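Side-chain contact in fatty acid CoA ligase (Marinactinospora thermotolerans, PDB 6SQ8), which belongs to the ANL superfamily of AMP-binding enzymes and holds adenosine monophosphate in its ligand pocket: residues 40-45 / 67-72. Numbering follows the deposited sequence.
Sequences HALTEA and RLAVQA
Leu42 reaches across to Ala69 and Val70 with a single methyl, CD1, which lies 4.1 Å from Val70 CG2 and 4.3 Å from Ala69 CB. Both separations are ordinary van der Waals distances, and no hydrogen bond joins the two segments, so the contact is purely apolar. It is also small: 87 Å² is buried between the segments, most of it on Leu42. The CA atoms of Leu42 and Val70 stay 7.7 Å apart, a gap bridged mainly by the leucine, whose CB is directed at the facing helix. With chi1 at -72°, Leu42 CG stands beside its backbone N and opposite the carbonyl carbon; chi2 of 161° then carries CD1 onward to the partner helix. Val70 presents a flank, its CG2 turned to the leucine while CG1 lies farther off, and the two branched side chains meet at a slant. Ala69 adds its CB, directed toward segment 40-45, as the second surface touched by the same methyl.

Both helices, 28-44 and 61-72, belong to the N-terminal part of the AMP-binding region, where strands 52-56, 76-79, 98-103, 122-125 and 133-134 form a parallel sheet. Strand 52-56 lies in sequence between the two helices, and Leu42 also touches Leu124 on strand 122-125, which places the contact against that sheet. Ile47 and Ile73 pack on Leu42 as well, and Cys75 meets Val70, consistent with the burial of all three touching residues. Helix 61-72 has polar anchors beyond this apolar patch: Gln71 OE1 accepts a hydrogen bond from Gln211 NE2 on helix 205-215, and Gln71 NE2 donates one to Ala156 O.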
loop_
_atom_site.group_PDB
_atom_site.type_symbol
_atom_site.label_atom_id
_atom_site.label_comp_id
_atom_site.label_asym_id
_atom_site.label_seq_id
_atom_site.Cartn_x
_atom_site.Cartn_y
_atom_site.Cartn_z
ATOM N N HIS A 40 -17.207 -19.935 -13.305
ATOM C CA HIS A 40 -18.383 -20.797 -13.471
ATOM C C HIS A 40 -18.962 -21.201 -12.098
ATOM O O HIS A 40 -20.154 -21.054 -11.851
ATOM C CB HIS A 40 -18.020 -22.006 -14.341
ATOM C CG HIS A 40 -19.188 -22.889 -14.622
ATOM N ND1 HIS A 40 -19.555 -23.950 -13.798
ATOM C CD2 HIS A 40 -20.056 -22.886 -15.656
ATOM C CE1 HIS A 40 -20.607 -24.554 -14.316
ATOM N NE2 HIS A 40 -20.942 -23.910 -15.440
ATOM N N ALA A 41 -18.108 -21.673 -11.189
ATOM C CA ALA A 41 -18.540 -22.133 -9.880
ATOM C C ALA A 41 -19.266 -21.027 -9.096
ATOM O O ALA A 41 -20.261 -21.292 -8.413
ATOM C CB ALA A 41 -17.348 -22.646 -9.113
ATOM N N LEU A 42 -18.745 -19.793 -9.166
ATOM C CA LEU A 42 -19.306 -18.634 -8.425
ATOM C C LEU A 42 -20.645 -18.220 -9.053
ATOM O O LEU A 42 -21.580 -17.856 -8.337
ATOM C CB LEU A 42 -18.317 -17.461 -8.474
ATOM C CG LEU A 42 -17.052 -17.588 -7.634
ATOM C CD1 LEU A 42 -15.993 -16.621 -8.127
ATOM C CD2 LEU A 42 -17.347 -17.322 -6.175
ATOM N N THR A 43 -20.690 -18.241 -10.394
ATOM C CA THR A 43 -21.892 -17.966 -11.168
ATOM C C THR A 43 -22.977 -18.950 -10.723
ATOM O O THR A 43 -24.032 -18.515 -10.255
ATOM C CB THR A 43 -21.600 -18.012 -12.679
ATOM O OG1 THR A 43 -21.231 -16.693 -13.100
ATOM C CG2 THR A 43 -22.746 -18.511 -13.536
ATOM N N GLU A 44 -22.662 -20.253 -10.814
ATOM C CA GLU A 44 -23.589 -21.356 -10.509
ATOM C C GLU A 44 -24.086 -21.283 -9.067
ATOM O O GLU A 44 -25.171 -21.727 -8.793
ATOM C CB GLU A 44 -22.948 -22.730 -10.722
ATOM C CG GLU A 44 -22.723 -23.105 -12.175
ATOM C CD GLU A 44 -23.897 -22.979 -13.130
ATOM O OE1 GLU A 44 -23.646 -22.761 -14.336
ATOM O OE2 GLU A 44 -25.046 -23.066 -12.652
ATOM N N ALA A 45 -23.290 -20.737 -8.151
ATOM C CA ALA A 45 -23.643 -20.699 -6.736
ATOM C C ALA A 45 -24.669 -19.598 -6.442
ATOM O O ALA A 45 -25.064 -19.416 -5.283
ATOM C CB ALA A 45 -22.396 -20.514 -5.903
ATOM N N ARG A 67 -9.521 -13.490 -7.627
ATOM C CA ARG A 67 -9.827 -12.055 -7.730
ATOM C C ARG A 67 -10.323 -11.765 -9.151
ATOM O O ARG A 67 -11.333 -11.078 -9.354
ATOM C CB ARG A 67 -8.601 -11.207 -7.392
ATOM C CG ARG A 67 -8.829 -9.693 -7.344
ATOM C CD ARG A 67 -7.512 -8.943 -7.483
ATOM N NE ARG A 67 -7.459 -7.613 -6.880
ATOM C CZ ARG A 67 -6.855 -7.324 -5.733
ATOM N NH1 ARG A 67 -6.447 -8.308 -4.948
ATOM N NH2 ARG A 67 -6.662 -6.063 -5.379
ATOM N N LEU A 68 -9.601 -12.332 -10.116
ATOM C CA LEU A 68 -9.840 -12.131 -11.511
ATOM C C LEU A 68 -11.212 -12.714 -11.871
ATOM O O LEU A 68 -11.968 -12.108 -12.627
ATOM C CB LEU A 68 -8.689 -12.799 -12.271
ATOM C CG LEU A 68 -8.481 -12.375 -13.717
ATOM C CD1 LEU A 68 -8.719 -10.889 -13.910
ATOM C CD2 LEU A 68 -7.089 -12.755 -14.179
ATOM N N ALA A 69 -11.539 -13.873 -11.292
ATOM C CA ALA A 69 -12.829 -14.526 -11.512
ATOM C C ALA A 69 -13.964 -13.671 -10.931
ATOM O O ALA A 69 -14.948 -13.426 -11.605
ATOM C CB ALA A 69 -12.818 -15.915 -10.930
ATOM N N VAL A 70 -13.809 -13.202 -9.693
ATOM C CA VAL A 70 -14.809 -12.357 -9.061
ATOM C C VAL A 70 -15.089 -11.126 -9.928
ATOM O O VAL A 70 -16.228 -10.662 -10.014
ATOM C CB VAL A 70 -14.374 -11.938 -7.648
ATOM C CG1 VAL A 70 -15.218 -10.779 -7.110
ATOM C CG2 VAL A 70 -14.385 -13.128 -6.687
ATOM N N GLN A 71 -14.046 -10.569 -10.543
ATOM C CA GLN A 71 -14.173 -9.343 -11.332
ATOM C C GLN A 71 -14.791 -9.665 -12.699
ATOM O O GLN A 71 -15.661 -8.942 -13.167
ATOM C CB GLN A 71 -12.821 -8.636 -11.427
ATOM C CG GLN A 71 -12.438 -7.930 -10.123
ATOM C CD GLN A 71 -11.013 -7.436 -10.119
ATOM O OE1 GLN A 71 -10.161 -7.938 -10.848
ATOM N NE2 GLN A 71 -10.745 -6.435 -9.300
ATOM N N ALA A 72 -14.336 -10.758 -13.315
ATOM C CA ALA A 72 -14.846 -11.245 -14.600
ATOM C C ALA A 72 -16.367 -11.448 -14.549
ATOM O O ALA A 72 -17.053 -11.091 -15.490
ATOM C CB ALA A 72 -14.150 -12.529 -14.976
#